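Local coordinates for ferrichrome-binding protein (Bacillus subtilis subsp. subtilis, PDB 3G9Q) that binds iron(3+)-hydroxamate complexes such as ferrichrome and delivers them to the membrane permease of the FhuCBGD ABC transporter for iron import, at residues Y25-T30 / E106-F111; L74-T79 / V95-D100; K141-K146 / G208-A213. All blocks are in the same frame, centred on the assembly; numbering follows the deposited sequence.

Interaction 1: residues Y25-T30 / E106-F111; sequences YGYFKT and EQLKEF
Tyr27 and Leu108 face each other, CA atoms 6.3 Å apart, where helix 25-30 passes helix 106-111. The segment axes approach to 10.1 Å and cross at -57°, both running broadly the same way, which leaves room for a layer of aromatic rings between the backbones. Tyr27 turns its CG anti to the carbonyl carbon (chi1 -75°), bringing the ring to Leu108 and Gln107. Its CD2 edge meets the start of the Leu108 side chain near the ring plane, with CD2 3.9 Å from Leu108 CB, while the aliphatic CG of Gln107 comes over one face. Together with Phe28 and Phe111, Tyr27 forms an aromatic cluster inside the N-terminal lobe of the two-lobed fold of this binding-protein family. Phe111 touches both other rings of the cluster. It directs its edge at the face of the Tyr27 ring in an offset edge-to-face pair, centroids 5.8 Å apart and planes at 73°. One face of Phe111 receives the far end of Phe28, whose CZ lies 3.8 Å from Phe111 CD2; these two rings meet obliquely, centroids 4.7 Å apart. Tyr24 adds its ring edge-to-face with Phe111. Leu108 also rests on Ala121 and Trp124 of helix 118-143, the long helix that joins the lobes. Thr30, which touches Trp124 too, folds its OG1 back to Gly26 O at 2.9 Å, an acceptor already taken by Thr30 N.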
loop_
_atom_site.group_PDB
_atom_site.type_symbol
_atom_site.label_atom_id
_atom_site.label_comp_id
_atom_site.label_asym_id
_atom_site.label_seq_id
_atom_site.Cartn_x
_atom_site.Cartn_y
_atom_site.Cartn_z
ATOM N N TYR A 25 7.311 7.287 4.492
ATOM C CA TYR A 25 8.399 7.821 3.664
ATOM C C TYR A 25 7.893 8.461 2.370
ATOM O O TYR A 25 8.253 9.600 2.056
ATOM C CB TYR A 25 9.422 6.725 3.331
ATOM C CG TYR A 25 10.467 7.182 2.347
ATOM C CD1 TYR A 25 11.482 8.068 2.726
ATOM C CD2 TYR A 25 10.388 6.811 1.024
ATOM C CE1 TYR A 25 12.392 8.576 1.792
ATOM C CE2 TYR A 25 11.272 7.301 0.093
ATOM C CZ TYR A 25 12.276 8.186 0.470
ATOM O OH TYR A 25 13.150 8.656 -0.500
ATOM N N GLY A 26 7.064 7.723 1.629
ATOM C CA GLY A 26 6.512 8.235 0.383
ATOM C C GLY A 26 5.689 9.517 0.511
ATOM O O GLY A 26 5.541 10.256 -0.464
ATOM N N TYR A 27 5.144 9.778 1.702
ATOM C CA TYR A 27 4.345 10.987 1.949
ATOM C C TYR A 27 5.202 12.248 1.926
ATOM O O TYR A 27 4.851 13.244 1.295
ATOM C CB TYR A 27 3.625 10.927 3.314
ATOM C CG TYR A 27 2.435 10.002 3.362
ATOM C CD1 TYR A 27 2.602 8.652 3.617
ATOM C CD2 TYR A 27 1.153 10.467 3.108
ATOM C CE1 TYR A 27 1.534 7.787 3.615
ATOM C CE2 TYR A 27 0.070 9.606 3.099
ATOM C CZ TYR A 27 0.266 8.266 3.354
ATOM O OH TYR A 27 -0.797 7.380 3.347
ATOM N N PHE A 28 6.323 12.192 2.634
ATOM C CA PHE A 28 7.236 13.314 2.731
ATOM C C PHE A 28 7.943 13.490 1.390
ATOM O O PHE A 28 8.257 14.610 0.989
ATOM C CB PHE A 28 8.227 13.066 3.879
ATOM C CG PHE A 28 7.627 13.274 5.258
ATOM C CD1 PHE A 28 7.833 14.456 5.950
ATOM C CD2 PHE A 28 6.808 12.310 5.837
ATOM C CE1 PHE A 28 7.229 14.674 7.191
ATOM C CE2 PHE A 28 6.203 12.528 7.075
ATOM C CZ PHE A 28 6.414 13.708 7.747
ATOM N N LYS A 29 8.177 12.385 0.687
ATOM C CA LYS A 29 8.822 12.457 -0.618
ATOM C C LYS A 29 7.894 13.250 -1.537
ATOM O O LYS A 29 8.327 14.181 -2.213
ATOM C CB LYS A 29 9.075 11.049 -1.183
ATOM C CG LYS A 29 9.880 11.022 -2.475
ATOM C CD LYS A 29 11.214 11.691 -2.303
ATOM C CE LYS A 29 11.729 12.147 -3.651
ATOM N NZ LYS A 29 12.851 13.117 -3.500
ATOM N N THR A 30 6.613 12.900 -1.553
ATOM C CA THR A 30 5.672 13.631 -2.398
ATOM C C THR A 30 5.682 15.127 -2.048
ATOM O O THR A 30 5.774 15.976 -2.934
ATOM C CB THR A 30 4.226 13.093 -2.269
ATOM O OG1 THR A 30 4.205 11.705 -2.612
ATOM C CG2 THR A 30 3.291 13.835 -3.219
ATOM N N GLU A 106 -6.109 11.820 3.872
ATOM C CA GLU A 106 -6.187 12.765 4.985
ATOM C C GLU A 106 -4.812 12.817 5.644
ATOM O O GLU A 106 -4.335 13.889 6.024
ATOM C CB GLU A 106 -7.242 12.319 6.008
ATOM C CG GLU A 106 -8.628 11.985 5.416
ATOM C CD GLU A 106 -9.350 13.163 4.738
ATOM O OE1 GLU A 106 -10.358 12.900 4.033
ATOM O OE2 GLU A 106 -8.928 14.334 4.914
ATOM N N GLN A 107 -4.180 11.647 5.758
ATOM C CA GLN A 107 -2.846 11.502 6.346
ATOM C C GLN A 107 -1.826 12.348 5.588
ATOM O O GLN A 107 -0.813 12.758 6.154
ATOM C CB GLN A 107 -2.418 10.030 6.307
ATOM C CG GLN A 107 -1.110 9.707 7.021
ATOM C CD GLN A 107 -1.128 10.086 8.484
ATOM O OE1 GLN A 107 -1.039 11.256 8.830
ATOM N NE2 GLN A 107 -1.250 9.094 9.352
ATOM N N LEU A 108 -2.100 12.593 4.305
ATOM C CA LEU A 108 -1.224 13.405 3.451
ATOM C C LEU A 108 -1.459 14.894 3.699
ATOM O O LEU A 108 -0.550 15.721 3.582
ATOM C CB LEU A 108 -1.488 13.106 1.968
ATOM C CG LEU A 108 -0.863 14.080 0.957
ATOM C CD1 LEU A 108 0.640 13.998 1.027
ATOM C CD2 LEU A 108 -1.346 13.758 -0.437
ATOM N N LYS A 109 -2.698 15.229 4.036
ATOM C CA LYS A 109 -3.047 16.608 4.292
ATOM C C LYS A 109 -2.647 16.961 5.715
ATOM O O LYS A 109 -2.503 18.127 6.046
ATOM C CB LYS A 109 -4.549 16.819 4.046
ATOM C CG LYS A 109 -5.000 16.386 2.652
ATOM C CD LYS A 109 -5.911 17.405 1.967
ATOM C CE LYS A 109 -7.295 17.476 2.593
ATOM N NZ LYS A 109 -8.124 18.555 1.961
ATOM N N GLU A 110 -2.466 15.955 6.561
ATOM C CA GLU A 110 -2.048 16.208 7.938
ATOM C C GLU A 110 -0.578 16.599 7.895
ATOM O O GLU A 110 -0.170 17.574 8.520
ATOM C CB GLU A 110 -2.209 14.951 8.797
ATOM C CG GLU A 110 -1.879 15.138 10.277
ATOM C CD GLU A 110 -1.776 13.811 11.039
ATOM O OE1 GLU A 110 -0.787 13.072 10.826
ATOM O OE2 GLU A 110 -2.683 13.507 11.850
ATOM N N PHE A 111 0.207 15.831 7.144
ATOM C CA PHE A 111 1.640 16.072 7.001
ATOM C C PHE A 111 1.913 17.346 6.217
ATOM O O PHE A 111 2.870 18.052 6.505
ATOM C CB PHE A 111 2.312 14.893 6.290
ATOM C CG PHE A 111 2.450 13.652 7.138
ATOM C CD1 PHE A 111 2.384 12.395 6.552
ATOM C CD2 PHE A 111 2.676 13.734 8.510
ATOM C CE1 PHE A 111 2.538 11.248 7.317
ATOM C CE2 PHE A 111 2.833 12.585 9.279
ATOM C CZ PHE A 111 2.764 11.347 8.681
#

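Interaction 2: residues L74-T79 / V95-D100; sequences LIIVWT and VAVKYD
Ile76 pairs with Val95 and Val77 with Ala96 in parallel register, the axes of strands 74-78 and 95-97 inclined at 27°. Val95 is gripped at both backbone ends: its N donates to Ile75 O at 2.8 Å and its O accepts from Val77 N at 3.2 Å, nearly straight, before Val97 N reaches Val77 O. The strands are the two arms of a beta-alpha-beta crossover whose helix 85-91 covers Val77. On the face bearing Ile76 and Val95, the branched chains interlock: Ile76 CG1, anti to the backbone N (chi1 172°), carries CD1 to 3.7 Å from Val97 CG2, while Val95 CG2 lies against Ile76 CB. Helix 106-115 packs there through Met114 on Val95. Farther along the chains, Tyr99 directs its ring edge at the face of the Trp78 five-membered ring, centroids 5.5 Å apart and planes at 81°. Its CB makes a CH-pi contact over the same five-membered ring, 4.1 Å from the centroid. Three backbone bonds thus pair the strands beside the buried aliphatic face of Ile76 and Val95, whereas the more open end relies on the indole: its N-H is spent on Tyr24 OH, while its five-membered ring face takes the CB and ring edge of Tyr99 through weak CH-pi and edge-to-face contacts.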
loop_
_atom_site.group_PDB
_atom_site.type_symbol
_atom_site.label_atom_id
_atom_site.label_comp_id
_atom_site.label_asym_id
_atom_site.label_seq_id
_atom_site.Cartn_x
_atom_site.Cartn_y
_atom_site.Cartn_z
ATOM N N LEU A 74 13.525 17.108 12.766
ATOM C CA LEU A 74 12.202 16.520 12.937
ATOM C C LEU A 74 12.244 14.983 12.803
ATOM O O LEU A 74 12.864 14.443 11.876
ATOM C CB LEU A 74 11.206 17.098 11.920
ATOM C CG LEU A 74 9.800 16.495 11.963
ATOM C CD1 LEU A 74 9.030 17.063 13.142
ATOM C CD2 LEU A 74 9.083 16.809 10.665
ATOM N N ILE A 75 11.583 14.294 13.739
ATOM C CA ILE A 75 11.513 12.832 13.757
ATOM C C ILE A 75 10.081 12.342 13.686
ATOM O O ILE A 75 9.208 12.859 14.377
ATOM C CB ILE A 75 12.096 12.237 15.049
ATOM C CG1 ILE A 75 13.574 12.540 15.134
ATOM C CG2 ILE A 75 11.914 10.729 15.053
ATOM C CD1 ILE A 75 14.499 11.958 14.033
ATOM N N ILE A 76 9.822 11.351 12.853
ATOM C CA ILE A 76 8.473 10.835 12.824
ATOM C C ILE A 76 8.473 9.332 13.077
ATOM O O ILE A 76 9.210 8.585 12.439
ATOM C CB ILE A 76 7.736 11.199 11.504
ATOM C CG1 ILE A 76 6.408 10.464 11.469
ATOM C CG2 ILE A 76 8.576 10.872 10.284
ATOM C CD1 ILE A 76 6.381 8.962 11.060
ATOM N N VAL A 77 7.670 8.893 14.044
ATOM C CA VAL A 77 7.574 7.471 14.381
ATOM C C VAL A 77 6.156 7.076 14.743
ATOM O O VAL A 77 5.342 7.923 15.096
ATOM C CB VAL A 77 8.425 7.112 15.603
ATOM C CG1 VAL A 77 9.900 7.257 15.285
ATOM C CG2 VAL A 77 8.037 8.012 16.774
ATOM N N TRP A 78 5.863 5.787 14.676
ATOM C CA TRP A 78 4.538 5.340 15.055
ATOM C C TRP A 78 4.445 5.261 16.581
ATOM O O TRP A 78 5.457 5.370 17.281
ATOM C CB TRP A 78 4.223 3.972 14.446
ATOM C CG TRP A 78 3.673 4.040 13.051
ATOM C CD1 TRP A 78 2.649 4.832 12.604
ATOM C CD2 TRP A 78 4.096 3.261 11.925
ATOM N NE1 TRP A 78 2.410 4.592 11.273
ATOM C CE2 TRP A 78 3.281 3.633 10.829
ATOM C CE3 TRP A 78 5.081 2.283 11.736
ATOM C CZ2 TRP A 78 3.427 3.061 9.558
ATOM C CZ3 TRP A 78 5.224 1.712 10.469
ATOM C CH2 TRP A 78 4.399 2.103 9.400
ATOM N N THR A 79 3.227 5.100 17.100
ATOM C CA THR A 79 3.026 4.976 18.543
ATOM C C THR A 79 3.116 3.510 18.942
ATOM O O THR A 79 3.423 3.199 20.088
ATOM C CB THR A 79 1.642 5.514 19.007
ATOM O OG1 THR A 79 0.636 5.169 18.045
ATOM C CG2 THR A 79 1.686 7.020 19.216
ATOM N N VAL A 95 7.333 13.629 16.305
ATOM C CA VAL A 95 5.898 13.505 16.160
ATOM C C VAL A 95 5.474 12.058 16.177
ATOM O O VAL A 95 6.061 11.211 15.502
ATOM C CB VAL A 95 5.414 14.130 14.855
ATOM C CG1 VAL A 95 5.688 15.616 14.871
ATOM C CG2 VAL A 95 6.108 13.464 13.676
ATOM N N ALA A 96 4.455 11.780 16.972
ATOM C CA ALA A 96 3.922 10.437 17.059
ATOM C C ALA A 96 2.663 10.399 16.202
ATOM O O ALA A 96 1.841 11.322 16.214
ATOM C CB ALA A 96 3.606 10.085 18.501
ATOM N N VAL A 97 2.535 9.321 15.445
ATOM C CA VAL A 97 1.405 9.142 14.560
ATOM C C VAL A 97 0.724 7.804 14.797
ATOM O O VAL A 97 1.257 6.748 14.449
ATOM C CB VAL A 97 1.847 9.254 13.081
ATOM C CG1 VAL A 97 2.020 10.719 12.705
ATOM C CG2 VAL A 97 3.168 8.518 12.876
ATOM N N LYS A 98 -0.454 7.863 15.413
ATOM C CA LYS A 98 -1.232 6.669 15.691
ATOM C C LYS A 98 -1.531 6.021 14.343
ATOM O O LYS A 98 -2.147 6.638 13.472
ATOM C CB LYS A 98 -2.535 7.042 16.406
ATOM C CG LYS A 98 -2.347 7.985 17.596
ATOM C CD LYS A 98 -3.600 8.072 18.465
ATOM C CE LYS A 98 -3.751 6.845 19.363
ATOM N NZ LYS A 98 -3.785 5.554 18.610
ATOM N N TYR A 99 -1.082 4.783 14.170
ATOM C CA TYR A 99 -1.290 4.066 12.920
ATOM C C TYR A 99 -2.756 3.828 12.547
ATOM O O TYR A 99 -3.576 3.439 13.384
ATOM C CB TYR A 99 -0.557 2.728 12.962
ATOM C CG TYR A 99 -0.889 1.844 11.784
ATOM C CD1 TYR A 99 -1.942 0.922 11.844
ATOM C CD2 TYR A 99 -0.151 1.929 10.603
ATOM C CE1 TYR A 99 -2.243 0.102 10.753
ATOM C CE2 TYR A 99 -0.443 1.118 9.512
ATOM C CZ TYR A 99 -1.483 0.207 9.594
ATOM O OH TYR A 99 -1.731 -0.627 8.536
ATOM N N ASP A 100 -3.063 4.052 11.272
ATOM C CA ASP A 100 -4.409 3.866 10.732
ATOM C C ASP A 100 -5.436 4.799 11.376
ATOM O O ASP A 100 -6.642 4.561 11.308
ATOM C CB ASP A 100 -4.846 2.396 10.885
ATOM C CG ASP A 100 -5.474 1.829 9.611
ATOM O OD1 ASP A 100 -6.655 2.142 9.327
ATOM O OD2 ASP A 100 -4.776 1.074 8.894
#

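Interaction 3: residues K141-K146 / G208-A213; sequences KAVGDK and GDYIFA
The end of the long inter-lobe helix 118-143 meets the start of strand 210-215 in the C-terminal lobe, where Val143 and Lys146 both touch the side chain of Tyr210. The last helical residue, Val143, opens a type II' beta turn that runs to Lys146, closed by Lys146 N donating to Val143 O at 3.0 Å. Gly144 takes positive phi (62°) at the second position of the turn, a conformation that costs glycine little because it has no side chain. The turn brings its first and last residues to the same ring from different directions. Val143 sends CG1 over one face of Tyr210, 4.1 Å from CZ, whereas Lys146 comes to the ring edge in plane, CG lying 3.7 Å from Tyr210 CE1. His241 stacks on the tyrosine ring as well, so the packing continues toward strand 242-244. The Lys146 and Asp209 side chains cross at about a right angle, Lys146 CG lying 3.5 Å from Asp209 CG. Farther out the lysine chain bends at chi2 (61°) and again at chi4, leaving Lys146 NZ 5.2 Å from Asp209 OD1, too far for a salt bridge. The firmer partner of the carboxylate is Thr147, whose OG1 is hydrogen-bonded to OD2, just beside the backbone pairing of Tyr210 with Thr147 and Ser149. With an alanine in place of Asp209, Thr147 OG1 would probably lose its carboxylate mate and Lys146 CG the flat group it rests on. Contact across the junction therefore rests mainly on carbon contacts, a valine methyl and a lysine methylene against the tyrosine ring and the aspartate, while opposite charges at this distance probably add only a diffuse attraction near the surface.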
loop_
_atom_site.group_PDB
_atom_site.type_symbol
_atom_site.label_atom_id
_atom_site.label_comp_id
_atom_site.label_asym_id
_atom_site.label_seq_id
_atom_site.Cartn_x
_atom_site.Cartn_y
_atom_site.Cartn_z
ATOM N N LYS A 141 -14.294 -0.330 -19.250
ATOM C CA LYS A 141 -14.483 -0.606 -20.660
ATOM C C LYS A 141 -13.949 -2.003 -21.000
ATOM O O LYS A 141 -14.587 -2.758 -21.730
ATOM C CB LYS A 141 -13.773 0.471 -21.475
ATOM C CG LYS A 141 -14.139 0.509 -22.946
ATOM C CD LYS A 141 -13.347 1.597 -23.663
ATOM C CE LYS A 141 -11.837 1.352 -23.550
ATOM N NZ LYS A 141 -11.017 2.349 -24.310
ATOM N N ALA A 142 -12.790 -2.349 -20.450
ATOM C CA ALA A 142 -12.169 -3.646 -20.696
ATOM C C ALA A 142 -12.731 -4.825 -19.884
ATOM O O ALA A 142 -12.646 -5.960 -20.351
ATOM C CB ALA A 142 -10.661 -3.547 -20.468
ATOM N N VAL A 143 -13.296 -4.585 -18.693
ATOM C CA VAL A 143 -13.822 -5.686 -17.866
ATOM C C VAL A 143 -15.305 -5.642 -17.532
ATOM O O VAL A 143 -15.859 -6.628 -17.050
ATOM C CB VAL A 143 -13.098 -5.791 -16.518
ATOM C CG1 VAL A 143 -11.590 -5.774 -16.726
ATOM C CG2 VAL A 143 -13.555 -4.673 -15.602
ATOM N N GLY A 144 -15.945 -4.506 -17.773
ATOM C CA GLY A 144 -17.360 -4.393 -17.472
ATOM C C GLY A 144 -17.670 -4.567 -15.993
ATOM O O GLY A 144 -17.069 -3.914 -15.132
ATOM N N ASP A 145 -18.626 -5.436 -15.685
ATOM C CA ASP A 145 -18.980 -5.677 -14.296
ATOM C C ASP A 145 -18.326 -6.970 -13.835
ATOM O O ASP A 145 -18.747 -7.579 -12.849
ATOM C CB ASP A 145 -20.493 -5.804 -14.117
ATOM C CG ASP A 145 -21.252 -4.646 -14.710
ATOM O OD1 ASP A 145 -21.678 -4.769 -15.881
ATOM O OD2 ASP A 145 -21.416 -3.621 -14.007
ATOM N N LYS A 146 -17.316 -7.411 -14.576
ATOM C CA LYS A 146 -16.611 -8.616 -14.199
ATOM C C LYS A 146 -16.094 -8.403 -12.776
ATOM O O LYS A 146 -15.787 -7.277 -12.368
ATOM C CB LYS A 146 -15.461 -8.885 -15.162
ATOM C CG LYS A 146 -15.592 -10.182 -15.954
ATOM C CD LYS A 146 -16.829 -10.222 -16.821
ATOM C CE LYS A 146 -16.733 -11.355 -17.830
ATOM N NZ LYS A 146 -15.643 -11.096 -18.807
ATOM N N GLY A 208 -12.952 -14.893 -8.306
ATOM C CA GLY A 208 -13.660 -14.112 -9.294
ATOM C C GLY A 208 -13.103 -14.352 -10.682
ATOM O O GLY A 208 -12.298 -15.267 -10.895
ATOM N N ASP A 209 -13.550 -13.514 -11.618
ATOM C CA ASP A 209 -13.157 -13.547 -13.032
ATOM C C ASP A 209 -11.685 -13.187 -13.190
ATOM O O ASP A 209 -10.980 -13.770 -14.013
ATOM C CB ASP A 209 -14.032 -12.559 -13.813
ATOM C CG ASP A 209 -15.514 -12.929 -13.767
ATOM O OD1 ASP A 209 -15.904 -13.884 -14.468
ATOM O OD2 ASP A 209 -16.286 -12.289 -13.024
ATOM N N TYR A 210 -11.240 -12.208 -12.405
ATOM C CA TYR A 210 -9.841 -11.785 -12.415
ATOM C C TYR A 210 -9.289 -11.887 -11.002
ATOM O O TYR A 210 -9.986 -11.588 -10.035
ATOM C CB TYR A 210 -9.687 -10.349 -12.921
ATOM C CG TYR A 210 -10.122 -10.160 -14.350
ATOM C CD1 TYR A 210 -11.478 -10.026 -14.671
ATOM C CD2 TYR A 210 -9.184 -10.131 -15.387
ATOM C CE1 TYR A 210 -11.897 -9.867 -15.984
ATOM C CE2 TYR A 210 -9.591 -9.971 -16.709
ATOM C CZ TYR A 210 -10.950 -9.840 -17.002
ATOM O OH TYR A 210 -11.371 -9.680 -18.313
ATOM N N ILE A 211 -8.035 -12.306 -10.889
ATOM C CA ILE A 211 -7.420 -12.458 -9.584
ATOM C C ILE A 211 -6.011 -11.912 -9.469
ATOM O O ILE A 211 -5.185 -12.090 -10.356
ATOM C CB ILE A 211 -7.362 -13.929 -9.173
ATOM C CG1 ILE A 211 -8.730 -14.588 -9.384
ATOM C CG2 ILE A 211 -6.928 -14.021 -7.713
ATOM C CD1 ILE A 211 -9.943 -14.062 -8.683
ATOM N N PHE A 212 -5.744 -11.235 -8.365
ATOM C CA PHE A 212 -4.416 -10.704 -8.102
ATOM C C PHE A 212 -3.896 -11.534 -6.938
ATOM O O PHE A 212 -4.187 -11.231 -5.789
ATOM C CB PHE A 212 -4.498 -9.233 -7.683
ATOM C CG PHE A 212 -4.631 -8.282 -8.825
ATOM C CD1 PHE A 212 -5.867 -7.783 -9.194
ATOM C CD2 PHE A 212 -3.515 -7.907 -9.556
ATOM C CE1 PHE A 212 -5.984 -6.928 -10.279
ATOM C CE2 PHE A 212 -3.629 -7.055 -10.636
ATOM C CZ PHE A 212 -4.865 -6.564 -11.000
ATOM N N ALA A 213 -3.143 -12.584 -7.216
ATOM C CA ALA A 213 -2.660 -13.407 -6.120
ATOM C C ALA A 213 -1.158 -13.369 -5.945
ATOM O O ALA A 213 -0.408 -13.070 -6.880
ATOM C CB ALA A 213 -3.119 -14.840 -6.295
#

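Interactions 1 and 2 adjoin in the same lobe and meet through Val97. Their centres lie 12 Å apart, and Phe111 CE2 of the first touches Val97 CG1 of the second at 4.0 Å, so the helix that follows strand 94-97 packs back on its own sheet. Tyr24 spans both, meeting Phe111 and Trp78. Interaction 3 belongs to the other lobe, its centre 31 Å from that of interaction 1 and 37 Å from that of interaction 2, with nearest atoms about 20 and 18 Å away. Helix 118-143 covers that distance: it follows helix 106-115 and ends within interaction 3. As in related binding proteins, the siderophore probably sits in the cleft between the lobes.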